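Side-chain contacts in NalP translocator (PDB 1UYN), which forms the outer-membrane beta-barrel pore of an autotransporter, through which the secreted protease passenger domain is translocated to the bacterial cell surface: residues Thr12-Ser17 with Asp187-Lys192; Gly26-Ala31 with Ser108-Ile113; Gly91-Ser96 with Ala102-Ile107; Gly272-Phe277 with Asn282-Tyr287. One frame throughout, in Å; residues are numbered along the deposited sequence.

Interaction 1. Residues Thr12-Ser17 with Asp187-Lys192; sequences TVYADS and DAFAEK
Tyr14 carries the helical side of this contact alone, meeting Phe189 with its ring and Glu191 with its hydroxyl. Phe189 arrives over one face of the phenol ring, displaced toward the rim, and its CE2 comes within 3.4 Å of Tyr14 CE1. The ring centroids are 4.3 Å apart and the planes meet at 36°, too tilted for an offset stack and too shallow for a T-shaped pair. Glu191 approaches instead at the ring edge, near the ring plane. Its chain, extended beyond CG, carries the carboxylate to the hydroxyl of Tyr14, and Tyr14 OH donates to Glu191 OE2 over 2.6 Å. The hydroxyl meets that oxygen on its anti side, 21° out of the carboxylate plane, while ring and carboxylate planes stand 63° apart. All three touching residues are buried. Segment 187-192 is looser on the side away from the helix: Ala190, between Phe189 and Glu191, turns its methyl away from the helix; it and Lys192 are exposed. The contact thus ties the first turns of the helix inside the barrel to the wall strand 172-192. Glu191 OE2 also forms a salt bridge with Arg138 NE, and OE1 takes a weak bond from Trp198 N. With a phenol and an arginine on one oxygen, the buried carboxylate is probably ionised and would polarise the tyrosine hydroxyl.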
loop_
_atom_site.group_PDB
_atom_site.type_symbol
_atom_site.label_atom_id
_atom_site.label_comp_id
_atom_site.label_asym_id
_atom_site.label_seq_id
_atom_site.Cartn_x
_atom_site.Cartn_y
_atom_site.Cartn_z
ATOM N N THR A 12 23.069 1.465 0.607
ATOM C CA THR A 12 21.895 0.739 0.135
ATOM C C THR A 12 20.705 1.030 1.030
ATOM O O THR A 12 19.563 0.697 0.652
ATOM C CB THR A 12 22.107 -0.768 0.200
ATOM O OG1 THR A 12 22.487 -1.121 1.536
ATOM C CG2 THR A 12 23.227 -1.243 -0.713
ATOM N N VAL A 13 20.967 1.600 2.213
ATOM C CA VAL A 13 19.911 1.880 3.178
ATOM C C VAL A 13 18.922 2.930 2.688
ATOM O O VAL A 13 17.716 2.809 2.946
ATOM C CB VAL A 13 20.448 2.239 4.592
ATOM C CG1 VAL A 13 21.114 3.657 4.643
ATOM C CG2 VAL A 13 19.332 2.120 5.602
ATOM N N TYR A 14 19.382 3.909 1.938
ATOM C CA TYR A 14 18.436 4.816 1.336
ATOM C C TYR A 14 17.572 4.162 0.250
ATOM O O TYR A 14 16.381 4.382 0.225
ATOM C CB TYR A 14 19.130 6.042 0.821
ATOM C CG TYR A 14 19.776 6.785 1.921
ATOM C CD1 TYR A 14 19.077 7.706 2.629
ATOM C CD2 TYR A 14 21.105 6.553 2.265
ATOM C CE1 TYR A 14 19.671 8.382 3.684
ATOM C CE2 TYR A 14 21.711 7.238 3.306
ATOM C CZ TYR A 14 20.980 8.137 4.007
ATOM O OH TYR A 14 21.520 8.827 5.035
ATOM N N ALA A 15 18.162 3.375 -0.651
ATOM C CA ALA A 15 17.379 2.675 -1.688
ATOM C C ALA A 15 16.321 1.771 -1.077
ATOM O O ALA A 15 15.198 1.753 -1.517
ATOM C CB ALA A 15 18.281 1.830 -2.589
ATOM N N ASP A 16 16.722 1.028 -0.058
ATOM C CA ASP A 16 15.910 0.025 0.585
ATOM C C ASP A 16 14.748 0.586 1.363
ATOM O O ASP A 16 13.662 0.005 1.359
ATOM C CB ASP A 16 16.797 -0.768 1.554
ATOM C CG ASP A 16 17.774 -1.679 0.838
ATOM O OD1 ASP A 16 17.626 -1.847 -0.382
ATOM O OD2 ASP A 16 18.734 -2.265 1.393
ATOM N N SER A 17 14.980 1.669 2.090
ATOM C CA SER A 17 13.902 2.331 2.841
ATOM C C SER A 17 12.895 2.932 1.886
ATOM O O SER A 17 11.689 2.704 2.016
ATOM C CB SER A 17 14.430 3.389 3.776
ATOM O OG SER A 17 15.378 4.220 3.133
ATOM N N ASP A 187 14.131 13.807 -3.575
ATOM C CA ASP A 187 15.132 14.869 -3.486
ATOM C C ASP A 187 16.538 14.414 -3.141
ATOM O O ASP A 187 16.788 13.358 -2.575
ATOM C CB ASP A 187 14.753 15.905 -2.414
ATOM C CG ASP A 187 13.409 16.598 -2.677
ATOM O OD1 ASP A 187 12.806 16.319 -3.746
ATOM O OD2 ASP A 187 12.898 17.433 -1.865
ATOM N N ALA A 188 17.465 15.292 -3.482
ATOM C CA ALA A 188 18.835 15.217 -3.012
ATOM C C ALA A 188 18.886 15.328 -1.489
ATOM O O ALA A 188 18.000 15.880 -0.878
ATOM C CB ALA A 188 19.635 16.324 -3.613
ATOM N N PHE A 189 19.920 14.753 -0.895
ATOM C CA PHE A 189 20.137 14.862 0.530
ATOM C C PHE A 189 21.615 14.726 0.821
ATOM O O PHE A 189 22.414 14.401 -0.049
ATOM C CB PHE A 189 19.379 13.773 1.273
ATOM C CG PHE A 189 19.872 12.391 0.971
ATOM C CD1 PHE A 189 19.509 11.758 -0.204
ATOM C CD2 PHE A 189 20.725 11.743 1.842
ATOM C CE1 PHE A 189 19.974 10.504 -0.496
ATOM C CE2 PHE A 189 21.195 10.497 1.554
ATOM C CZ PHE A 189 20.816 9.870 0.370
ATOM N N ALA A 190 21.957 14.978 2.076
ATOM C CA ALA A 190 23.321 14.800 2.575
ATOM C C ALA A 190 23.223 14.454 4.051
ATOM O O ALA A 190 22.359 14.965 4.758
ATOM C CB ALA A 190 24.165 16.046 2.341
ATOM N N GLU A 191 24.098 13.563 4.495
ATOM C CA GLU A 191 24.187 13.164 5.899
ATOM C C GLU A 191 25.003 14.158 6.710
ATOM O O GLU A 191 26.023 14.551 6.267
ATOM C CB GLU A 191 24.842 11.785 5.981
ATOM C CG GLU A 191 24.063 10.713 5.228
ATOM C CD GLU A 191 24.707 9.344 5.316
ATOM O OE1 GLU A 191 25.938 9.225 5.110
ATOM O OE2 GLU A 191 23.979 8.380 5.603
ATOM N N LYS A 192 24.523 14.577 7.879
ATOM C CA LYS A 192 25.366 15.276 8.870
ATOM C C LYS A 192 25.947 14.276 9.845
ATOM O O LYS A 192 25.558 13.105 9.850
ATOM C CB LYS A 192 24.622 16.379 9.648
ATOM C CG LYS A 192 23.113 16.152 9.873
ATOM C CD LYS A 192 22.603 16.832 11.193
ATOM C CE LYS A 192 21.027 16.703 11.365
ATOM N NZ LYS A 192 20.546 15.386 11.929
#

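Interaction 2. Residues Gly26-Ala31 with Ser108-Ile113; sequences GRRLKA and SLFAGI
Phe110 projects inward from the barrel wall, and with CG anti to the carbonyl carbon (chi1 -51°) its ring reaches Arg28 and Leu29 on the helix. Leu29 instead has CG anti to the backbone N (chi1 -169°), and this turn carries a methyl toward the strand although the CB itself does not point there. The result is an edge contact: Leu29 CD1 lies near the plane of the ring, 3.8 Å from Phe110 CD2. Arg28 touches the far end of the same ring with its aliphatic part. Its CB is 3.5 Å from Phe110 CZ, approaching obliquely. From CG to NE the arginine chain runs extended, so the guanidinium travels past the ring; its plane is 43° from that of the phenyl group and no cation-pi pair forms. The charged end is held elsewhere: NE donates to Thr69 OG1, and NH1 to Gln25 OE1. Gln25 also bonds Ser108 OG through its NE2, linking helix and strand through a polar bridge next to the apolar contact. Three buried residues therefore account for nearly all of the 166 Å² buried here, with one side of the Phe110 ring lying along Arg28 and Leu29. Such packing of a helix against inward-facing wall residues is that of the autotransporter translocator domain, a 12-stranded antiparallel barrel whose N-terminal helix, 12-34, occupies the pore.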
loop_
_atom_site.group_PDB
_atom_site.type_symbol
_atom_site.label_atom_id
_atom_site.label_comp_id
_atom_site.label_asym_id
_atom_site.label_seq_id
_atom_site.Cartn_x
_atom_site.Cartn_y
_atom_site.Cartn_z
ATOM N N GLY A 26 1.644 0.565 -1.978
ATOM C CA GLY A 26 0.801 -0.194 -2.876
ATOM C C GLY A 26 -0.348 -0.857 -2.129
ATOM O O GLY A 26 -1.448 -1.066 -2.678
ATOM N N ARG A 27 -0.099 -1.266 -0.896
ATOM C CA ARG A 27 -1.165 -1.882 -0.135
ATOM C C ARG A 27 -2.118 -0.802 0.366
ATOM O O ARG A 27 -3.338 -1.036 0.405
ATOM C CB ARG A 27 -0.631 -2.713 1.016
ATOM C CG ARG A 27 0.156 -3.950 0.564
ATOM C CD ARG A 27 0.578 -4.784 1.728
ATOM N NE ARG A 27 1.748 -4.187 2.330
ATOM C CZ ARG A 27 2.959 -4.337 1.835
ATOM N NH1 ARG A 27 3.145 -5.076 0.737
ATOM N NH2 ARG A 27 3.992 -3.762 2.433
ATOM N N ARG A 28 -1.590 0.374 0.713
ATOM C CA ARG A 28 -2.470 1.459 1.141
ATOM C C ARG A 28 -3.476 1.762 0.057
ATOM O O ARG A 28 -4.646 1.990 0.345
ATOM C CB ARG A 28 -1.695 2.738 1.497
ATOM C CG ARG A 28 -0.838 2.543 2.700
ATOM C CD ARG A 28 0.011 3.720 3.061
ATOM N NE ARG A 28 0.942 3.403 4.163
ATOM C CZ ARG A 28 2.270 3.371 4.050
ATOM N NH1 ARG A 28 2.886 3.601 2.877
ATOM N NH2 ARG A 28 3.000 3.078 5.112
ATOM N N LEU A 29 -3.017 1.774 -1.188
ATOM C CA LEU A 29 -3.899 2.009 -2.321
ATOM C C LEU A 29 -4.926 0.852 -2.491
ATOM O O LEU A 29 -6.097 1.082 -2.836
ATOM C CB LEU A 29 -3.070 2.178 -3.589
ATOM C CG LEU A 29 -3.896 2.694 -4.778
ATOM C CD1 LEU A 29 -4.267 4.180 -4.610
ATOM C CD2 LEU A 29 -3.214 2.447 -6.073
ATOM N N LYS A 30 -4.480 -0.383 -2.257
ATOM C CA LYS A 30 -5.360 -1.548 -2.345
ATOM C C LYS A 30 -6.547 -1.329 -1.427
ATOM O O LYS A 30 -7.675 -1.589 -1.794
ATOM C CB LYS A 30 -4.628 -2.834 -1.921
ATOM C CG LYS A 30 -4.414 -3.914 -3.013
ATOM C CD LYS A 30 -3.030 -4.730 -2.790
ATOM C CE LYS A 30 -1.956 -4.454 -3.893
ATOM N NZ LYS A 30 -0.499 -4.360 -3.387
ATOM N N ALA A 31 -6.281 -0.818 -0.244
ATOM C CA ALA A 31 -7.275 -0.680 0.809
ATOM C C ALA A 31 -8.392 0.331 0.446
ATOM O O ALA A 31 -9.575 0.145 0.732
ATOM C CB ALA A 31 -6.558 -0.279 2.118
ATOM N N SER A 108 -0.376 10.982 2.667
ATOM C CA SER A 108 -0.876 10.592 1.371
ATOM C C SER A 108 -2.352 10.774 1.269
ATOM O O SER A 108 -3.100 10.441 2.205
ATOM C CB SER A 108 -0.584 9.114 1.133
ATOM O OG SER A 108 0.792 8.849 1.218
ATOM N N LEU A 109 -2.755 11.257 0.101
ATOM C CA LEU A 109 -4.120 11.296 -0.318
ATOM C C LEU A 109 -4.361 10.174 -1.324
ATOM O O LEU A 109 -3.652 10.034 -2.292
ATOM C CB LEU A 109 -4.387 12.606 -0.978
ATOM C CG LEU A 109 -5.697 12.633 -1.761
ATOM C CD1 LEU A 109 -6.951 12.444 -0.856
ATOM C CD2 LEU A 109 -5.755 13.974 -2.529
ATOM N N PHE A 110 -5.403 9.388 -1.115
ATOM C CA PHE A 110 -5.805 8.376 -2.087
ATOM C C PHE A 110 -7.175 8.669 -2.643
ATOM O O PHE A 110 -8.038 9.077 -1.908
ATOM C CB PHE A 110 -5.832 7.016 -1.408
ATOM C CG PHE A 110 -4.574 6.700 -0.672
ATOM C CD1 PHE A 110 -4.358 7.196 0.593
ATOM C CD2 PHE A 110 -3.589 5.940 -1.261
ATOM C CE1 PHE A 110 -3.190 6.903 1.266
ATOM C CE2 PHE A 110 -2.443 5.650 -0.585
ATOM C CZ PHE A 110 -2.252 6.123 0.690
ATOM N N ALA A 111 -7.364 8.447 -3.937
ATOM C CA ALA A 111 -8.667 8.634 -4.564
ATOM C C ALA A 111 -8.993 7.467 -5.501
ATOM O O ALA A 111 -8.133 6.901 -6.144
ATOM C CB ALA A 111 -8.715 9.972 -5.324
ATOM N N GLY A 112 -10.253 7.140 -5.608
ATOM C CA GLY A 112 -10.671 6.040 -6.458
ATOM C C GLY A 112 -12.015 6.302 -7.094
ATOM O O GLY A 112 -12.874 6.905 -6.495
ATOM N N ILE A 113 -12.188 5.898 -8.338
ATOM C CA ILE A 113 -13.554 5.865 -8.882
ATOM C C ILE A 113 -13.838 4.461 -9.438
ATOM O O ILE A 113 -12.966 3.796 -9.951
ATOM C CB ILE A 113 -13.752 6.983 -9.929
ATOM C CG1 ILE A 113 -15.188 6.943 -10.456
ATOM C CG2 ILE A 113 -12.704 6.836 -11.088
ATOM C CD1 ILE A 113 -15.375 7.570 -11.907
#

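Interaction 3. Residues Gly91-Ser96 with Ala102-Ile107; sequences GRSTWS and AKTDSI
Thr104 O is approached by two groups of the neighbouring strand: Ser93 N donates to it over 2.9 Å with an N-H...O angle of 156°, and Arg92 CA adds a CA-H...O contact at 3.3 Å. Thr104 N returns the bond to Ser93 O, making Ser93 and Thr104 a hydrogen-bonded antiparallel pair. Gly91 with Ser106 and Trp95 with Ala102 are the other two, although the bond from Ala102 N to Trp95 O is weak. These pairs zip together the hairpin of strands 82-97 and 100-117, adjacent staves of the closed translocator barrel. The face bearing Ser93, Trp95, Thr104 and Ser106 looks into the pore: Ser93 touches Met24 of the helix, and Thr104 touches His21. There, Ser93 OG packs 3.3 Å from Thr104 CB, while Thr104 OG1 bonds to Asn134 OD1. Ala102 CB lies 4.3 Å from Trp95 CB, near the plane of the indole at its edge, and Trp95 NE1 is bonded to Glu97 OE2. On the outward face Arg92 and Asp105 run side by side. Bends at chi2 and chi3 swing the guanidinium across the strand gap, where Arg92 NH1 makes a salt bridge with Asp105 OD1 whose hydrogen bond is weak, 3.4 Å with 133° at the hydrogen. Lys103 also borders it, with NZ 4.5 Å from Arg92 NH1 and its CE methylene closer, at 3.2 Å from the same nitrogen.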
loop_
_atom_site.group_PDB
_atom_site.type_symbol
_atom_site.label_atom_id
_atom_site.label_comp_id
_atom_site.label_asym_id
_atom_site.label_seq_id
_atom_site.Cartn_x
_atom_site.Cartn_y
_atom_site.Cartn_z
ATOM N N GLY A 91 1.231 7.794 7.747
ATOM C CA GLY A 91 2.005 6.592 7.923
ATOM C C GLY A 91 3.270 6.786 8.741
ATOM O O GLY A 91 3.905 7.818 8.755
ATOM N N ARG A 92 3.632 5.750 9.446
ATOM C CA ARG A 92 4.924 5.702 10.044
ATOM C C ARG A 92 5.405 4.291 9.823
ATOM O O ARG A 92 4.714 3.348 10.140
ATOM C CB ARG A 92 4.834 6.028 11.525
ATOM C CG ARG A 92 5.968 5.447 12.325
ATOM C CD ARG A 92 7.021 6.432 12.717
ATOM N NE ARG A 92 6.741 6.921 14.067
ATOM C CZ ARG A 92 7.184 8.082 14.533
ATOM N NH1 ARG A 92 7.952 8.878 13.762
ATOM N NH2 ARG A 92 6.862 8.440 15.779
ATOM N N SER A 93 6.592 4.155 9.267
ATOM C CA SER A 93 7.125 2.847 8.964
ATOM C C SER A 93 8.604 2.832 9.325
ATOM O O SER A 93 9.192 3.890 9.507
ATOM C CB SER A 93 6.893 2.531 7.491
ATOM O OG SER A 93 7.991 2.988 6.736
ATOM N N THR A 94 9.195 1.653 9.492
ATOM C CA THR A 94 10.648 1.573 9.674
ATOM C C THR A 94 11.285 0.538 8.771
ATOM O O THR A 94 10.607 -0.265 8.169
ATOM C CB THR A 94 11.018 1.296 11.108
ATOM O OG1 THR A 94 10.441 0.057 11.514
ATOM C CG2 THR A 94 10.418 2.341 12.002
ATOM N N TRP A 95 12.598 0.609 8.658
ATOM C CA TRP A 95 13.361 -0.333 7.877
ATOM C C TRP A 95 14.767 -0.541 8.551
ATOM O O TRP A 95 15.484 0.395 8.860
ATOM C CB TRP A 95 13.473 0.163 6.439
ATOM C CG TRP A 95 14.548 -0.575 5.701
ATOM C CD1 TRP A 95 15.849 -0.206 5.592
ATOM C CD2 TRP A 95 14.437 -1.858 5.066
ATOM N NE1 TRP A 95 16.545 -1.156 4.895
ATOM C CE2 TRP A 95 15.704 -2.179 4.551
ATOM C CE3 TRP A 95 13.383 -2.762 4.867
ATOM C CZ2 TRP A 95 15.966 -3.367 3.867
ATOM C CZ3 TRP A 95 13.640 -3.954 4.173
ATOM C CH2 TRP A 95 14.925 -4.245 3.692
ATOM N N SER A 96 15.132 -1.799 8.747
ATOM C CA SER A 96 16.372 -2.177 9.423
ATOM C C SER A 96 17.256 -2.986 8.512
ATOM O O SER A 96 16.766 -3.675 7.655
ATOM C CB SER A 96 16.068 -3.041 10.645
ATOM O OG SER A 96 16.095 -2.235 11.776
ATOM N N ALA A 102 16.066 3.134 9.542
ATOM C CA ALA A 102 15.402 4.203 8.835
ATOM C C ALA A 102 13.992 4.331 9.315
ATOM O O ALA A 102 13.320 3.348 9.440
ATOM C CB ALA A 102 15.384 3.890 7.388
ATOM N N LYS A 103 13.515 5.529 9.560
ATOM C CA LYS A 103 12.094 5.700 9.779
ATOM C C LYS A 103 11.511 6.662 8.736
ATOM O O LYS A 103 12.033 7.759 8.511
ATOM C CB LYS A 103 11.797 6.128 11.227
ATOM C CG LYS A 103 11.768 7.645 11.485
ATOM C CD LYS A 103 11.508 8.037 12.989
ATOM C CE LYS A 103 11.012 9.541 13.190
ATOM N NZ LYS A 103 11.965 10.622 12.789
ATOM N N THR A 104 10.420 6.206 8.110
ATOM C CA THR A 104 9.647 6.919 7.120
ATOM C C THR A 104 8.351 7.452 7.718
ATOM O O THR A 104 7.510 6.687 8.233
ATOM C CB THR A 104 9.251 5.958 5.967
ATOM O OG1 THR A 104 10.406 5.295 5.405
ATOM C CG2 THR A 104 8.663 6.730 4.789
ATOM N N ASP A 105 8.146 8.753 7.568
ATOM C CA ASP A 105 6.860 9.359 7.801
ATOM C C ASP A 105 6.206 9.694 6.520
ATOM O O ASP A 105 6.850 10.163 5.593
ATOM C CB ASP A 105 7.040 10.641 8.571
ATOM C CG ASP A 105 7.454 10.384 9.921
ATOM O OD1 ASP A 105 7.263 9.250 10.435
ATOM O OD2 ASP A 105 7.981 11.254 10.564
ATOM N N SER A 106 4.904 9.506 6.444
ATOM C CA SER A 106 4.268 9.783 5.166
ATOM C C SER A 106 2.885 10.333 5.270
ATOM O O SER A 106 2.129 10.082 6.223
ATOM C CB SER A 106 4.295 8.549 4.291
ATOM O OG SER A 106 3.672 7.451 4.958
ATOM N N ILE A 107 2.580 11.177 4.308
ATOM C CA ILE A 107 1.245 11.747 4.216
ATOM C C ILE A 107 0.779 11.613 2.813
ATOM O O ILE A 107 1.412 12.098 1.910
ATOM C CB ILE A 107 1.193 13.197 4.715
ATOM C CG1 ILE A 107 1.510 13.187 6.222
ATOM C CG2 ILE A 107 -0.206 13.779 4.467
ATOM C CD1 ILE A 107 1.616 14.576 6.913
#

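Interaction 4. Residues Gly272-Phe277 with Asn282-Tyr287; sequences GADVEF and NGLARY
Phe277 lays its ring obliquely across the backbone of Gly283, where CE2 comes 3.7 Å from Gly283 CA. With CG beside its own backbone N (chi1 -69°), the ring folds back along the hairpin, and CG2 of Val275, on the same strand, lies over one face, toward the rim. On the face that carries Asp274, Glu276, Asn282 and Leu284, Glu276 bends at chi2, bringing OE2 to 3.8 Å from Asn282 CB, and the carboxylate and amide planes lie 34° apart without a bond between them. Asp274 and Leu284 run alongside each other there, OD2 against the methyl CD1. Between these layers the strands are joined by backbone bonds: Gly283 N reaches Val275 O over 2.8 Å, and Ala285 N reaches Ala273 O over 3.0 Å. The two strands, 265-278 and 281-292, form a tight hairpin of the barrel wall. Glu276 OE2 is in a salt bridge with Arg44, and Arg286 NH2 with Asp34. Backbone bonding thus supplies the polar cohesion between the two segments, while Glu276 and Arg286 direct their charges to partners beyond the hairpin.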
loop_
_atom_site.group_PDB
_atom_site.type_symbol
_atom_site.label_atom_id
_atom_site.label_comp_id
_atom_site.label_asym_id
_atom_site.label_seq_id
_atom_site.Cartn_x
_atom_site.Cartn_y
_atom_site.Cartn_z
ATOM N N GLY A 272 -10.663 -11.960 5.106
ATOM C CA GLY A 272 -11.390 -10.785 5.506
ATOM C C GLY A 272 -12.761 -11.037 6.056
ATOM O O GLY A 272 -13.249 -12.145 6.038
ATOM N N ALA A 273 -13.373 -9.961 6.529
ATOM C CA ALA A 273 -14.706 -9.987 7.075
ATOM C C ALA A 273 -15.161 -8.546 7.265
ATOM O O ALA A 273 -14.478 -7.803 7.961
ATOM C CB ALA A 273 -14.692 -10.721 8.407
ATOM N N ASP A 274 -16.244 -8.140 6.587
ATOM C CA ASP A 274 -17.034 -6.922 6.935
ATOM C C ASP A 274 -18.176 -7.336 7.887
ATOM O O ASP A 274 -18.840 -8.323 7.615
ATOM C CB ASP A 274 -17.762 -6.299 5.713
ATOM C CG ASP A 274 -16.828 -5.742 4.608
ATOM O OD1 ASP A 274 -16.309 -6.520 3.752
ATOM O OD2 ASP A 274 -16.647 -4.509 4.452
ATOM N N VAL A 275 -18.448 -6.592 8.957
ATOM C CA VAL A 275 -19.665 -6.831 9.734
ATOM C C VAL A 275 -20.486 -5.550 9.959
ATOM O O VAL A 275 -19.924 -4.527 10.305
ATOM C CB VAL A 275 -19.358 -7.555 11.101
ATOM C CG1 VAL A 275 -18.281 -8.621 10.933
ATOM C CG2 VAL A 275 -18.966 -6.579 12.207
ATOM N N GLU A 276 -21.808 -5.610 9.757
ATOM C CA GLU A 276 -22.744 -4.523 10.140
ATOM C C GLU A 276 -23.154 -4.651 11.604
ATOM O O GLU A 276 -23.870 -5.582 11.935
ATOM C CB GLU A 276 -24.012 -4.556 9.270
ATOM C CG GLU A 276 -23.795 -4.304 7.771
ATOM C CD GLU A 276 -23.384 -2.863 7.439
ATOM O OE1 GLU A 276 -23.751 -1.918 8.192
ATOM O OE2 GLU A 276 -22.675 -2.674 6.422
ATOM N N PHE A 277 -22.692 -3.736 12.468
ATOM C CA PHE A 277 -23.022 -3.745 13.915
ATOM C C PHE A 277 -24.404 -3.210 14.247
ATOM O O PHE A 277 -24.955 -3.522 15.304
ATOM C CB PHE A 277 -22.020 -2.926 14.738
ATOM C CG PHE A 277 -20.662 -3.544 14.817
ATOM C CD1 PHE A 277 -20.513 -4.857 15.252
ATOM C CD2 PHE A 277 -19.531 -2.832 14.419
ATOM C CE1 PHE A 277 -19.262 -5.438 15.305
ATOM C CE2 PHE A 277 -18.276 -3.417 14.460
ATOM C CZ PHE A 277 -18.138 -4.718 14.904
ATOM N N ASN A 282 -20.359 -0.172 10.755
ATOM C CA ASN A 282 -19.757 -1.434 10.332
ATOM C C ASN A 282 -18.297 -1.520 10.787
ATOM O O ASN A 282 -17.684 -0.531 11.160
ATOM C CB ASN A 282 -19.875 -1.642 8.822
ATOM C CG ASN A 282 -19.065 -0.652 8.038
ATOM O OD1 ASN A 282 -19.467 0.513 7.912
ATOM N ND2 ASN A 282 -17.893 -1.087 7.521
ATOM N N GLY A 283 -17.790 -2.742 10.805
ATOM C CA GLY A 283 -16.445 -3.052 11.241
ATOM C C GLY A 283 -15.801 -3.841 10.114
ATOM O O GLY A 283 -16.443 -4.200 9.135
ATOM N N LEU A 284 -14.515 -4.102 10.251
ATOM C CA LEU A 284 -13.716 -4.544 9.132
ATOM C C LEU A 284 -12.447 -5.205 9.622
ATOM O O LEU A 284 -11.762 -4.633 10.432
ATOM C CB LEU A 284 -13.340 -3.327 8.316
ATOM C CG LEU A 284 -13.104 -3.677 6.873
ATOM C CD1 LEU A 284 -14.407 -3.512 6.127
ATOM C CD2 LEU A 284 -12.027 -2.834 6.305
ATOM N N ALA A 285 -12.132 -6.393 9.122
ATOM C CA ALA A 285 -10.891 -7.092 9.458
ATOM C C ALA A 285 -10.281 -7.705 8.187
ATOM O O ALA A 285 -10.918 -8.443 7.476
ATOM C CB ALA A 285 -11.169 -8.167 10.498
ATOM N N ARG A 286 -9.033 -7.409 7.903
ATOM C CA ARG A 286 -8.358 -8.023 6.776
ATOM C C ARG A 286 -6.977 -8.451 7.193
ATOM O O ARG A 286 -6.315 -7.719 7.869
ATOM C CB ARG A 286 -8.279 -7.022 5.650
ATOM C CG ARG A 286 -9.363 -7.214 4.631
ATOM C CD ARG A 286 -9.265 -6.296 3.489
ATOM N NE ARG A 286 -8.827 -6.944 2.245
ATOM C CZ ARG A 286 -9.632 -7.167 1.194
ATOM N NH1 ARG A 286 -10.929 -6.847 1.241
ATOM N NH2 ARG A 286 -9.150 -7.749 0.102
ATOM N N TYR A 287 -6.562 -9.649 6.838
ATOM C CA TYR A 287 -5.186 -10.042 6.956
ATOM C C TYR A 287 -4.750 -10.631 5.617
ATOM O O TYR A 287 -5.535 -11.245 4.910
ATOM C CB TYR A 287 -4.991 -11.060 8.083
ATOM C CG TYR A 287 -3.615 -11.677 8.003
ATOM C CD1 TYR A 287 -2.501 -11.011 8.547
ATOM C CD2 TYR A 287 -3.400 -12.869 7.279
ATOM C CE1 TYR A 287 -1.236 -11.543 8.427
ATOM C CE2 TYR A 287 -2.142 -13.404 7.157
ATOM C CZ TYR A 287 -1.060 -12.745 7.737
ATOM O OH TYR A 287 0.197 -13.290 7.621
#

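In the fold
All four contacts belong to one barrel, and helix 12-34, inside the barrel, carries one segment of each of the first two: interaction 1 near its start and interaction 2 farther along, centres about 25 Å apart. Interaction 3 lies next to interaction 1, about 13 Å between centres, and they touch: Asp16 CB is 3.4 Å from Trp95 NE1, and Ser17 CB is 3.8 Å from Ala102 CB. Interaction 3 runs directly into interaction 2 on strand 100-117, Ile107 being followed by Ser108. Interaction 4 touches none of the others; its centre is about 18 Å from that of interaction 2 and about 39 Å from that of interaction 1. The bound pentaethylene glycol monodecyl ether lies about 5 Å from the Arg92 side chain.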